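Local coordinates for protein putative acetyltransferase (Clostridium difficile, PDB 3DSB) that probably transfers an acetyl or other acyl group to an acceptor that is not established, at residues A47-L50 and K56-V59; F63-A68 and K94-K99; Q88-D93 and G100-L105. All blocks are in the same frame, centred on the assembly; numbering follows the deposited sequence.

Interaction 1: residues A47-L50 and K56-V59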
ATOM      1  N   ALA A  47       3.061   8.202  15.137  1.00 14.08           N
ATOM      2  CA  ALA A  47       2.715   8.944  13.932  1.00 15.32           C
ATOM      3  C   ALA A  47       1.407   8.396  13.359  1.00 14.28           C
ATOM      4  O   ALA A  47       0.536   9.149  12.903  1.00 17.00           O
ATOM      5  CB  ALA A  47       3.842   8.876  12.884  1.00 15.34           C
ATOM      6  N   LEU A  48       1.261   7.072  13.372  1.00 14.16           N
ATOM      7  CA  LEU A  48       0.053   6.465  12.857  0.50 14.55           C
ATOM      8  C   LEU A  48      -1.148   6.818  13.749  1.00 15.40           C
ATOM      9  O   LEU A  48      -2.219   7.168  13.245  1.00 15.16           O
ATOM     10  CB  LEU A  48       0.284   4.952  12.734  0.50 14.40           C
ATOM     11  CG  LEU A  48      -0.556   4.119  11.773  0.50 15.07           C
ATOM     12  CD1 LEU A  48       0.122   2.746  11.607  0.50 15.08           C
ATOM     13  CD2 LEU A  48      -1.961   3.964  12.298  0.50 18.36           C
ATOM     14  N   LEU A  49      -0.972   6.740  15.074  1.00 14.80           N
ATOM     15  CA  LEU A  49      -2.084   7.094  15.994  1.00 15.73           C
ATOM     16  C   LEU A  49      -2.583   8.516  15.774  1.00 17.30           C
ATOM     17  O   LEU A  49      -3.788   8.779  15.963  1.00 18.87           O
ATOM     18  CB  LEU A  49      -1.678   6.869  17.449  1.00 15.29           C
ATOM     19  CG  LEU A  49      -1.544   5.399  17.873  1.00 14.83           C
ATOM     20  CD1 LEU A  49      -0.821   5.329  19.210  1.00 15.14           C
ATOM     21  CD2 LEU A  49      -2.892   4.711  17.992  1.00 15.73           C
ATOM     22  N   LEU A  50      -1.660   9.405  15.379  1.00 17.57           N
ATOM     23  CA  LEU A  50      -1.972  10.824  15.237  1.00 19.27           C
ATOM     24  C   LEU A  50      -2.607  11.152  13.900  1.00 19.36           C
ATOM     25  O   LEU A  50      -3.144  12.264  13.734  1.00 22.22           O
ATOM     26  CB  LEU A  50      -0.706  11.673  15.400  1.00 20.00           C
ATOM     27  CG  LEU A  50      -0.214  11.855  16.826  1.00 23.95           C
ATOM     28  CD1 LEU A  50       1.207  12.420  16.821  1.00 25.90           C
ATOM     29  CD2 LEU A  50      -1.195  12.786  17.593  1.00 26.30           C
ATOM     30  N   LYS A  56      -5.105   2.693  10.362  1.00 13.13           N
ATOM     31  CA  LYS A  56      -5.788   2.590  11.653  1.00 13.17           C
ATOM     32  C   LYS A  56      -5.360   1.350  12.428  1.00 10.97           C
ATOM     33  O   LYS A  56      -5.215   0.260  11.837  1.00 10.86           O
ATOM     34  CB  LYS A  56      -7.309   2.495  11.454  1.00 14.89           C
ATOM     35  CG  LYS A  56      -7.966   3.593  10.674  1.00 21.10           C
ATOM     36  CD  LYS A  56      -8.164   4.868  11.452  1.00 27.37           C
ATOM     37  CE  LYS A  56      -9.077   5.782  10.624  1.00 31.63           C
ATOM     38  NZ  LYS A  56      -8.654   5.814   9.141  1.00 34.23           N
ATOM     39  N   TYR A  57      -5.170   1.506  13.745  1.00 11.29           N
ATOM     40  CA  TYR A  57      -5.145   0.388  14.674  1.00 11.69           C
ATOM     41  C   TYR A  57      -6.512   0.208  15.272  1.00 11.82           C
ATOM     42  O   TYR A  57      -7.192   1.193  15.628  1.00 11.94           O
ATOM     43  CB  TYR A  57      -4.194   0.641  15.836  1.00 12.75           C
ATOM     44  CG  TYR A  57      -2.753   0.818  15.476  1.00 12.21           C
ATOM     45  CD1 TYR A  57      -1.938  -0.274  15.262  1.00 13.31           C
ATOM     46  CD2 TYR A  57      -2.169   2.087  15.518  1.00 14.26           C
ATOM     47  CE1 TYR A  57      -0.556  -0.092  14.991  1.00 12.92           C
ATOM     48  CE2 TYR A  57      -0.841   2.285  15.241  1.00 14.35           C
ATOM     49  CZ  TYR A  57      -0.024   1.183  14.992  1.00 12.09           C
ATOM     50  OH  TYR A  57       1.302   1.430  14.717  1.00 14.45           O
ATOM     51  N   HIS A  58      -6.892  -1.060  15.439  1.00 11.94           N
ATOM     52  CA  HIS A  58      -8.006  -1.430  16.309  1.00 13.55           C
ATOM     53  C   HIS A  58      -7.431  -2.349  17.374  1.00 12.44           C
ATOM     54  O   HIS A  58      -6.525  -3.164  17.099  1.00 13.13           O
ATOM     55  CB  HIS A  58      -9.128  -2.155  15.550  1.00 15.00           C
ATOM     56  CG  HIS A  58      -9.884  -1.273  14.611  1.00 14.46           C
ATOM     57  ND1 HIS A  58      -9.390  -0.919  13.370  1.00 14.99           N
ATOM     58  CD2 HIS A  58     -11.068  -0.619  14.744  1.00 16.64           C
ATOM     59  CE1 HIS A  58     -10.252  -0.112  12.769  1.00 18.15           C
ATOM     60  NE2 HIS A  58     -11.274   0.092  13.581  1.00 18.40           N
ATOM     61  N   VAL A  59      -7.984  -2.251  18.579  1.00 12.70           N
ATOM     62  CA  VAL A  59      -7.547  -3.080  19.679  1.00 13.28           C
ATOM     63  C   VAL A  59      -8.751  -3.829  20.251  1.00 13.94           C
ATOM     64  O   VAL A  59      -9.906  -3.348  20.215  1.00 14.64           O
ATOM     65  CB  VAL A  59      -6.889  -2.222  20.799  1.00 13.28           C
ATOM     66  CG1 VAL A  59      -5.541  -1.699  20.328  1.00 13.68           C
ATOM     67  CG2 VAL A  59      -7.805  -1.035  21.255  1.00 13.16           C
TER

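Interaction 2: residues F63-A68 and K94-K99. With SO4 (sulfate ion), chain C.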
ATOM      1  N   PHE A  63     -12.379  -5.817  29.840  1.00 17.23           N
ATOM      2  CA  PHE A  63     -12.448  -4.953  31.041  1.00 18.42           C
ATOM      3  C   PHE A  63     -11.419  -3.846  30.959  1.00 18.82           C
ATOM      4  O   PHE A  63     -10.665  -3.593  31.914  1.00 20.23           O
ATOM      5  CB  PHE A  63     -12.304  -5.766  32.340  1.00 18.29           C
ATOM      6  CG  PHE A  63     -13.568  -6.485  32.738  1.00 17.82           C
ATOM      7  CD1 PHE A  63     -13.992  -7.629  32.046  1.00 17.49           C
ATOM      8  CD2 PHE A  63     -14.360  -6.003  33.800  1.00 19.41           C
ATOM      9  CE1 PHE A  63     -15.147  -8.286  32.378  1.00 19.98           C
ATOM     10  CE2 PHE A  63     -15.525  -6.712  34.172  1.00 18.78           C
ATOM     11  CZ  PHE A  63     -15.908  -7.844  33.440  1.00 18.93           C
ATOM     12  N   ASP A  64     -11.372  -3.239  29.762  1.00 18.54           N
ATOM     13  CA  ASP A  64     -10.505  -2.093  29.443  1.00 19.43           C
ATOM     14  C   ASP A  64      -9.050  -2.400  29.167  1.00 19.55           C
ATOM     15  O   ASP A  64      -8.319  -1.506  28.737  1.00 20.94           O
ATOM     16  CB  ASP A  64     -10.602  -0.982  30.495  1.00 20.03           C
ATOM     17  CG  ASP A  64     -12.029  -0.498  30.702  1.00 24.04           C
ATOM     18  OD1 ASP A  64     -12.796  -0.390  29.710  1.00 25.22           O
ATOM     19  OD2 ASP A  64     -12.373  -0.244  31.893  1.00 27.09           O
ATOM     20  N   LYS A  65      -8.622  -3.639  29.416  1.00 18.40           N
ATOM     21  CA  LYS A  65      -7.238  -4.032  29.146  1.00 19.03           C
ATOM     22  C   LYS A  65      -7.072  -4.371  27.674  1.00 17.51           C
ATOM     23  O   LYS A  65      -7.802  -5.221  27.160  1.00 16.32           O
ATOM     24  CB  LYS A  65      -6.882  -5.258  29.983  1.00 19.32           C
ATOM     25  CG  LYS A  65      -5.457  -5.733  29.813  1.00 21.88           C
ATOM     26  CD  LYS A  65      -5.204  -6.964  30.688  1.00 23.47           C
ATOM     27  CE  LYS A  65      -3.832  -7.583  30.398  1.00 28.45           C
ATOM     28  NZ  LYS A  65      -2.719  -6.587  30.438  1.00 32.50           N
ATOM     29  N   VAL A  66      -6.130  -3.700  27.012  1.00 16.89           N
ATOM     30  CA  VAL A  66      -5.834  -3.998  25.623  1.00 16.08           C
ATOM     31  C   VAL A  66      -5.039  -5.316  25.572  1.00 14.88           C
ATOM     32  O   VAL A  66      -3.958  -5.400  26.160  1.00 16.10           O
ATOM     33  CB  VAL A  66      -5.010  -2.877  24.997  1.00 16.09           C
ATOM     34  CG1 VAL A  66      -4.428  -3.351  23.651  1.00 16.59           C
ATOM     35  CG2 VAL A  66      -5.857  -1.614  24.837  1.00 18.79           C
ATOM     36  N   VAL A  67      -5.557  -6.326  24.859  1.00 13.69           N
ATOM     37  CA  VAL A  67      -4.919  -7.632  24.794  1.00 14.03           C
ATOM     38  C   VAL A  67      -4.583  -8.082  23.349  1.00 12.72           C
ATOM     39  O   VAL A  67      -3.995  -9.144  23.152  1.00 13.41           O
ATOM     40  CB  VAL A  67      -5.767  -8.732  25.476  1.00 14.46           C
ATOM     41  CG1 VAL A  67      -6.061  -8.356  26.932  1.00 16.19           C
ATOM     42  CG2 VAL A  67      -7.081  -8.933  24.749  1.00 15.18           C
ATOM     43  N   ALA A  68      -4.991  -7.293  22.343  1.00 11.93           N
ATOM     44  CA  ALA A  68      -4.630  -7.607  20.947  1.00 11.69           C
ATOM     45  C   ALA A  68      -4.804  -6.406  20.082  1.00 12.25           C
ATOM     46  O   ALA A  68      -5.488  -5.454  20.454  1.00 12.80           O
ATOM     47  CB  ALA A  68      -5.476  -8.750  20.412  1.00 12.80           C
ATOM     48  N   LYS A  94       0.091 -13.177  24.676  1.00 16.95           N
ATOM     49  CA  LYS A  94       0.170 -14.625  24.902  1.00 18.19           C
ATOM     50  C   LYS A  94      -0.799 -15.165  25.940  1.00 18.55           C
ATOM     51  O   LYS A  94      -1.184 -16.345  25.848  1.00 19.77           O
ATOM     52  CB  LYS A  94       1.590 -15.053  25.282  1.00 18.90           C
ATOM     53  CG  LYS A  94       2.552 -15.027  24.108  1.00 21.33           C
ATOM     54  CD  LYS A  94       3.934 -15.530  24.515  1.00 26.20           C
ATOM     55  CE  LYS A  94       4.899 -15.583  23.342  1.00 28.38           C
ATOM     56  NZ  LYS A  94       6.304 -15.859  23.809  1.00 32.17           N
ATOM     57  N   GLU A  95      -1.162 -14.343  26.919  1.00 18.11           N
ATOM     58  CA  GLU A  95      -2.060 -14.807  27.996  1.00 19.46           C
ATOM     59  C   GLU A  95      -3.523 -14.883  27.527  1.00 18.88           C
ATOM     60  O   GLU A  95      -4.408 -15.325  28.301  1.00 18.94           O
ATOM     61  CB  GLU A  95      -1.982 -13.843  29.158  1.00 21.85           C
ATOM     62  CG  GLU A  95      -0.635 -13.778  29.871  1.00 26.92           C
ATOM     63  CD  GLU A  95      -0.711 -12.854  31.079  1.00 33.66           C
ATOM     64  OE1 GLU A  95      -1.428 -13.202  32.043  1.00 39.34           O
ATOM     65  OE2 GLU A  95      -0.075 -11.780  31.065  1.00 38.47           O
ATOM     66  N   TYR A  96      -3.780 -14.457  26.276  1.00 16.97           N
ATOM     67  CA  TYR A  96      -5.141 -14.396  25.756  1.00 16.81           C
ATOM     68  C   TYR A  96      -5.321 -15.192  24.463  1.00 16.57           C
ATOM     69  O   TYR A  96      -6.321 -15.046  23.782  1.00 17.77           O
ATOM     70  CB  TYR A  96      -5.588 -12.922  25.592  1.00 16.46           C
ATOM     71  CG  TYR A  96      -5.697 -12.244  26.936  1.00 17.16           C
ATOM     72  CD1 TYR A  96      -6.907 -12.236  27.627  1.00 17.81           C
ATOM     73  CD2 TYR A  96      -4.575 -11.665  27.547  1.00 17.52           C
ATOM     74  CE1 TYR A  96      -7.005 -11.622  28.865  1.00 18.92           C
ATOM     75  CE2 TYR A  96      -4.657 -11.061  28.798  1.00 19.36           C
ATOM     76  CZ  TYR A  96      -5.896 -11.075  29.459  1.00 19.72           C
ATOM     77  OH  TYR A  96      -6.037 -10.510  30.709  1.00 21.79           O
ATOM     78  N   ARG A  97      -4.350 -16.046  24.149  1.00 16.55           N
ATOM     79  CA  ARG A  97      -4.384 -16.842  22.923  1.00 16.90           C
ATOM     80  C   ARG A  97      -5.256 -18.096  23.065  1.00 17.48           C
ATOM     81  O   ARG A  97      -5.626 -18.482  24.176  1.00 17.70           O
ATOM     82  CB  ARG A  97      -2.974 -17.218  22.516  1.00 17.29           C
ATOM     83  CG  ARG A  97      -2.238 -16.016  21.973  1.00 16.16           C
ATOM     84  CD  ARG A  97      -0.808 -16.365  21.595  1.00 17.47           C
ATOM     85  NE  ARG A  97      -0.049 -15.158  21.302  1.00 16.45           N
ATOM     86  CZ  ARG A  97       1.202 -15.156  20.843  1.00 15.18           C
ATOM     87  NH1 ARG A  97       1.840 -16.318  20.596  1.00 19.03           N
ATOM     88  NH2 ARG A  97       1.805 -13.998  20.608  1.00 19.62           N
ATOM     89  N   ARG A  98      -5.593 -18.705  21.924  1.00 17.46           N
ATOM     90  CA  ARG A  98      -6.427 -19.917  21.861  1.00 18.66           C
ATOM     91  C   ARG A  98      -7.862 -19.644  22.320  1.00 17.82           C
ATOM     92  O   ARG A  98      -8.577 -20.576  22.782  1.00 18.70           O
ATOM     93  CB  ARG A  98      -5.748 -21.101  22.610  1.00 18.81           C
ATOM     94  CG  ARG A  98      -4.369 -21.494  22.006  1.00 21.34           C
ATOM     95  CD  ARG A  98      -3.612 -22.522  22.885  1.00 22.80           C
ATOM     96  NE  ARG A  98      -3.472 -22.071  24.279  1.00 28.80           N
ATOM     97  CZ  ARG A  98      -2.588 -21.172  24.729  1.00 30.15           C
ATOM     98  NH1 ARG A  98      -1.701 -20.576  23.914  1.00 30.43           N
ATOM     99  NH2 ARG A  98      -2.579 -20.873  26.021  1.00 32.43           N
ATOM    100  N   LYS A  99      -8.302 -18.384  22.150  1.00 16.74           N
ATOM    101  CA  LYS A  99      -9.646 -17.967  22.511  1.00 17.03           C
ATOM    102  C   LYS A  99     -10.395 -17.320  21.341  1.00 16.66           C
ATOM    103  O   LYS A  99     -11.472 -16.757  21.518  1.00 18.09           O
ATOM    104  CB  LYS A  99      -9.606 -16.999  23.704  1.00 17.23           C
ATOM    105  CG  LYS A  99      -9.042 -17.600  25.013  1.00 17.82           C
ATOM    106  CD  LYS A  99     -10.005 -18.612  25.658  1.00 21.11           C
ATOM    107  CE  LYS A  99      -9.437 -19.011  27.020  1.00 23.94           C
ATOM    108  NZ  LYS A  99     -10.313 -20.003  27.675  1.00 26.76           N
TER
HETATM  109  S   SO4 C   2      -5.262 -16.788  18.490  0.90 21.71           S
HETATM  110  O1  SO4 C   2      -6.096 -15.674  18.914  0.90 19.75           O
HETATM  111  O2  SO4 C   2      -4.151 -16.206  17.684  0.90 22.43           O
HETATM  112  O3  SO4 C   2      -4.660 -17.539  19.581  0.90 20.91           O
HETATM  113  O4  SO4 C   2      -6.013 -17.623  17.559  0.90 23.36           O

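Interaction 3: residues Q88-D93 and G100-L105. With SO4 (sulfate ion), chain C.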
ATOM      1  N   GLN A  88      -1.596  -5.057   7.865  1.00 10.65           N
ATOM      2  CA  GLN A  88      -0.142  -5.045   8.062  1.00 11.40           C
ATOM      3  C   GLN A  88       0.328  -5.811   9.280  1.00 10.99           C
ATOM      4  O   GLN A  88       1.467  -6.248   9.338  1.00 13.40           O
ATOM      5  CB  GLN A  88       0.395  -3.606   8.160  1.00 12.06           C
ATOM      6  CG  GLN A  88       0.052  -2.735   6.964  1.00 10.34           C
ATOM      7  CD  GLN A  88       0.640  -3.183   5.628  1.00 11.82           C
ATOM      8  OE1 GLN A  88       1.428  -4.144   5.562  1.00 12.99           O
ATOM      9  NE2 GLN A  88       0.238  -2.485   4.545  1.00 11.73           N
ATOM     10  N   SER A  89      -0.549  -6.004  10.268  1.00 11.27           N
ATOM     11  CA  SER A  89      -0.156  -6.720  11.468  1.00 11.81           C
ATOM     12  C   SER A  89      -1.353  -7.173  12.270  1.00 12.12           C
ATOM     13  O   SER A  89      -2.384  -6.511  12.306  1.00 11.77           O
ATOM     14  CB  SER A  89       0.677  -5.806  12.364  1.00 12.24           C
ATOM     15  OG  SER A  89      -0.100  -4.685  12.791  1.00 12.89           O
ATOM     16  N   VAL A  90      -1.177  -8.301  12.940  1.00 12.32           N
ATOM     17  CA  VAL A  90      -2.128  -8.784  13.950  1.00 12.66           C
ATOM     18  C   VAL A  90      -1.301  -9.394  15.078  1.00 13.04           C
ATOM     19  O   VAL A  90      -0.375 -10.163  14.830  1.00 14.20           O
ATOM     20  CB  VAL A  90      -3.080  -9.881  13.397  1.00 13.98           C
ATOM     21  CG1 VAL A  90      -4.163 -10.224  14.428  1.00 15.47           C
ATOM     22  CG2 VAL A  90      -3.707  -9.525  12.031  1.00 15.69           C
ATOM     23  N   TYR A  91      -1.662  -9.106  16.329  1.00 12.30           N
ATOM     24  CA  TYR A  91      -0.920  -9.694  17.463  1.00 11.38           C
ATOM     25  C   TYR A  91      -1.903  -9.867  18.621  1.00 12.47           C
ATOM     26  O   TYR A  91      -2.715  -8.957  18.917  1.00 12.61           O
ATOM     27  CB  TYR A  91       0.209  -8.752  17.934  1.00 12.74           C
ATOM     28  CG  TYR A  91       1.039  -9.365  19.040  1.00 11.49           C
ATOM     29  CD1 TYR A  91       2.035 -10.297  18.735  1.00 11.49           C
ATOM     30  CD2 TYR A  91       0.809  -9.056  20.377  1.00 13.89           C
ATOM     31  CE1 TYR A  91       2.774 -10.905  19.736  1.00 13.43           C
ATOM     32  CE2 TYR A  91       1.577  -9.664  21.384  1.00 13.23           C
ATOM     33  CZ  TYR A  91       2.562 -10.573  21.051  1.00 14.36           C
ATOM     34  OH  TYR A  91       3.316 -11.169  22.075  1.00 17.40           O
ATOM     35  N   VAL A  92      -1.756 -10.987  19.303  1.00 12.37           N
ATOM     36  CA  VAL A  92      -2.572 -11.314  20.469  1.00 12.44           C
ATOM     37  C   VAL A  92      -1.605 -11.590  21.623  1.00 13.63           C
ATOM     38  O   VAL A  92      -0.706 -12.436  21.496  1.00 13.95           O
ATOM     39  CB  VAL A  92      -3.453 -12.574  20.218  1.00 14.03           C
ATOM     40  CG1 VAL A  92      -4.319 -12.906  21.498  1.00 14.33           C
ATOM     41  CG2 VAL A  92      -4.347 -12.398  19.010  1.00 13.92           C
ATOM     42  N   ASP A  93      -1.789 -10.891  22.738  1.00 14.11           N
ATOM     43  CA  ASP A  93      -1.021 -11.139  23.967  1.00 15.05           C
ATOM     44  C   ASP A  93      -1.069 -12.625  24.321  1.00 15.48           C
ATOM     45  O   ASP A  93      -2.131 -13.258  24.242  1.00 15.98           O
ATOM     46  CB  ASP A  93      -1.686 -10.280  25.063  1.00 15.72           C
ATOM     47  CG  ASP A  93      -1.047 -10.393  26.427  1.00 20.58           C
ATOM     48  OD1 ASP A  93      -0.741 -11.507  26.920  1.00 22.48           O
ATOM     49  OD2 ASP A  93      -0.917  -9.307  27.025  1.00 26.55           O
ATOM     50  N   GLY A 100      -9.808 -17.404  20.143  1.00 15.87           N
ATOM     51  CA  GLY A 100     -10.456 -16.919  18.913  1.00 16.19           C
ATOM     52  C   GLY A 100     -10.241 -15.442  18.593  1.00 15.17           C
ATOM     53  O   GLY A 100     -10.868 -14.908  17.678  1.00 16.16           O
ATOM     54  N   ILE A 101      -9.378 -14.776  19.362  1.00 14.31           N
ATOM     55  CA  ILE A 101      -9.184 -13.328  19.182  1.00 14.05           C
ATOM     56  C   ILE A 101      -8.604 -12.979  17.814  1.00 13.89           C
ATOM     57  O   ILE A 101      -9.050 -11.993  17.223  1.00 14.97           O
ATOM     58  CB  ILE A 101      -8.382 -12.702  20.324  1.00 13.63           C
ATOM     59  CG1 ILE A 101      -9.178 -12.857  21.658  1.00 15.11           C
ATOM     60  CG2 ILE A 101      -8.065 -11.222  20.022  1.00 14.66           C
ATOM     61  CD1 ILE A 101      -8.383 -12.371  22.856  1.00 17.63           C
ATOM     62  N   PHE A 102      -7.637 -13.764  17.323  1.00 13.89           N
ATOM     63  CA  PHE A 102      -7.057 -13.461  16.013  1.00 14.19           C
ATOM     64  C   PHE A 102      -8.205 -13.396  14.979  1.00 15.00           C
ATOM     65  O   PHE A 102      -8.323 -12.408  14.221  1.00 15.30           O
ATOM     66  CB  PHE A 102      -6.014 -14.524  15.646  1.00 14.48           C
ATOM     67  CG  PHE A 102      -5.332 -14.281  14.333  1.00 14.61           C
ATOM     68  CD1 PHE A 102      -4.045 -13.803  14.297  1.00 14.07           C
ATOM     69  CD2 PHE A 102      -5.989 -14.545  13.149  1.00 15.81           C
ATOM     70  CE1 PHE A 102      -3.406 -13.577  13.050  1.00 15.16           C
ATOM     71  CE2 PHE A 102      -5.368 -14.302  11.916  1.00 17.44           C
ATOM     72  CZ  PHE A 102      -4.083 -13.843  11.869  1.00 16.90           C
ATOM     73  N   ASN A 103      -9.066 -14.413  14.979  1.00 15.55           N
ATOM     74  CA  ASN A 103     -10.157 -14.414  14.025  1.00 16.10           C
ATOM     75  C   ASN A 103     -11.229 -13.343  14.302  1.00 16.68           C
ATOM     76  O   ASN A 103     -11.809 -12.823  13.331  1.00 17.07           O
ATOM     77  CB  ASN A 103     -10.816 -15.794  13.913  1.00 17.18           C
ATOM     78  CG  ASN A 103      -9.952 -16.796  13.243  1.00 19.36           C
ATOM     79  OD1 ASN A 103      -8.925 -16.460  12.647  1.00 22.88           O
ATOM     80  ND2 ASN A 103     -10.383 -18.049  13.272  1.00 22.47           N
ATOM     81  N   TYR A 104     -11.518 -13.013  15.575  1.00 16.11           N
ATOM     82  CA  TYR A 104     -12.447 -11.909  15.855  1.00 16.96           C
ATOM     83  C   TYR A 104     -11.933 -10.624  15.194  1.00 16.01           C
ATOM     84  O   TYR A 104     -12.717  -9.847  14.599  1.00 16.04           O
ATOM     85  CB  TYR A 104     -12.623 -11.649  17.357  1.00 17.34           C
ATOM     86  CG  TYR A 104     -13.491 -12.621  18.111  1.00 19.62           C
ATOM     87  CD1 TYR A 104     -14.775 -12.916  17.677  1.00 20.23           C
ATOM     88  CD2 TYR A 104     -13.004 -13.235  19.259  1.00 19.22           C
ATOM     89  CE1 TYR A 104     -15.570 -13.833  18.393  1.00 21.82           C
ATOM     90  CE2 TYR A 104     -13.780 -14.144  19.987  1.00 20.73           C
ATOM     91  CZ  TYR A 104     -15.049 -14.441  19.535  1.00 21.65           C
ATOM     92  OH  TYR A 104     -15.808 -15.360  20.261  1.00 23.73           O
ATOM     93  N   LEU A 105     -10.633 -10.369  15.330  1.00 15.09           N
ATOM     94  CA  LEU A 105     -10.059  -9.144  14.735  1.00 14.87           C
ATOM     95  C   LEU A 105     -10.103  -9.205  13.227  1.00 15.08           C
ATOM     96  O   LEU A 105     -10.500  -8.254  12.567  1.00 13.57           O
ATOM     97  CB  LEU A 105      -8.615  -8.945  15.217  1.00 15.32           C
ATOM     98  CG  LEU A 105      -8.492  -8.527  16.684  1.00 17.30           C
ATOM     99  CD1 LEU A 105      -7.041  -8.538  17.063  1.00 19.01           C
ATOM    100  CD2 LEU A 105      -9.125  -7.154  16.888  1.00 18.73           C
TER
HETATM  101  S   SO4 C   2      -5.262 -16.788  18.490  0.90 21.71           S
HETATM  102  O1  SO4 C   2      -6.096 -15.674  18.914  0.90 19.75           O
HETATM  103  O2  SO4 C   2      -4.151 -16.206  17.684  0.90 22.43           O
HETATM  104  O3  SO4 C   2      -4.660 -17.539  19.581  0.90 20.91           O
HETATM  105  O4  SO4 C   2      -6.013 -17.623  17.559  0.90 23.36           O

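Interaction 1: residues A47-L50 and K56-V59
Leu48 and Leu49, in helix 38-50, meet the ring of Tyr57 on strand 56-62, a helix-on-sheet contact of the GNAT fold in which the chain turns from helix into strand within five residues. The tight part is Leu48 against Tyr57. The leucine, modelled in two conformers of which one is described, has CG anti to the backbone N (chi1 -157°), which spreads its two methyls along the tyrosine: CD2 lies 3.6 Å from Tyr57 CE2, and CD1 is 3.7 Å from Tyr57 CZ. Leu49 is looser. It crosses the tyrosine at about a right angle and delivers one branch, CD2 to Tyr57 CD2 at 3.7 Å; Leu49 also touches Ala12, Met14 and Leu17. On the partly exposed side Lys56 points its CB away from the helix, and its NZ bonds to Tyr74 OH and the carbonyl O of Glu52; what it gives the helix is backbone, Lys56 N lying 3.9 Å from Leu48 CD2. Trp76 of the second subunit packs on Leu48, and Asp78 OD2 of that subunit hydrogen-bonds the Tyr57 hydroxyl, whose OH atom sits 3.6 Å from Leu48 CD1.

Interaction 2: residues F63-A68 and K94-K99
In the anion-binding loop between strand 82-92 and helix 101-115, Tyr96 lays one face of its ring over Val67 of strand 65-77. The evidence for a CH-pi contact is direct: Val67 CG1 stands 3.5 Å from the centroid of the Tyr96 ring and only 10° off the ring normal, so the methyl is centred over the face. Val67 holds CG1 anti to its carbonyl carbon (chi1 -57°), which aims this branch at the loop, and its CB adds a second touch 3.8 Å from Tyr96 CG. Farther out, the extended Lys65 chain runs past the phenol end, with Lys65 CD 3.6 Å from Tyr96 OH. Lys65 CE, next along the chain, is 3.9 Å from Tyr96 CE2; the bend at chi4 sets only where NZ goes. Lys65 NZ remains 5.9 Å from Glu95 OE2, too far for a salt bridge, although the opposite charges may attract weakly. Val67 and Ala68 form a classic beta bulge facing Tyr60. The loop carries the start of a sequence, Arg97-Arg98-Lys99-Gly100, that fits the R-x-x-G part of the GNAT signature, whose backbone amides bind the coenzyme A pyrophosphate in relatives. A sulfate, probably from the crystallisation liquor, is bound by backbone amides here, consistent with a pyrophosphate-like site: Arg98 N donates to its O3 at 2.8 Å, almost straight at 177°. Arg97 turns its guanidinium elsewhere, pairing NH2 with Glu30 OE2 in a salt bridge, and Lys94 CG lies 3.5 Å above the guanidinium plane.

Interaction 3: residues Q88-D93 and G100-L105
Val90 and Phe102 cross at about a right angle, the valine bringing CG1 and CB obliquely to the CD1-CE1 bond of the phenylalanine ring. The closest approach is 3.6 Å, between Val90 CG1 and Phe102 CD1. Val90 CB lies 3.7 Å from Phe102 CE1. Phe102 reaches the strand because its CG is anti to the backbone N (chi1 -178°), swinging back a ring whose CB leaves the helix to one side. Val92, two residues on along the strand, turns CG2 toward the first turn of the helix, 4.0 Å from Ile101 CG2. Leu105 CD1, about one turn further along the helix, makes a looser contact 4.3 Å from Val90 CG1. These apolar groups pack the helix against the sheet in the beta-alpha-beta unit of strand 82-92, helix 101-115 and strand 119-127, with local axes 8.7 Å apart at 144°. Gly100 takes the N-cap position with a positive phi. Beyond it the helix start faces the sulfate: Phe102 N donates to O1 at 2.9 Å with an angle of 159°, and the helix N terminus would probably favour the anion there.

All three interactions use the same sheet. Interactions 2 and 3 are close neighbours, their centres about 9 Å apart; their segments alternate along the chain, and two probable hydrogen bonds join them: Val67 O accepts from Asp93 N at 2.8 Å, and Arg97 NE donates to Val92 O, also at 2.8 Å. Both touch the one sulfate, with its two backbone donors divided between them. Interaction 1 stands apart, about 18 Å centre to centre from interaction 2, yet Val59 CG1 meets Val66 CG1 at 3.9 Å across adjacent strands. The side chain of Leu48 in interaction 1 is about 9 Å from a bound trimethyl glycine, and that of Val90 in interaction 3 about 13 Å from one.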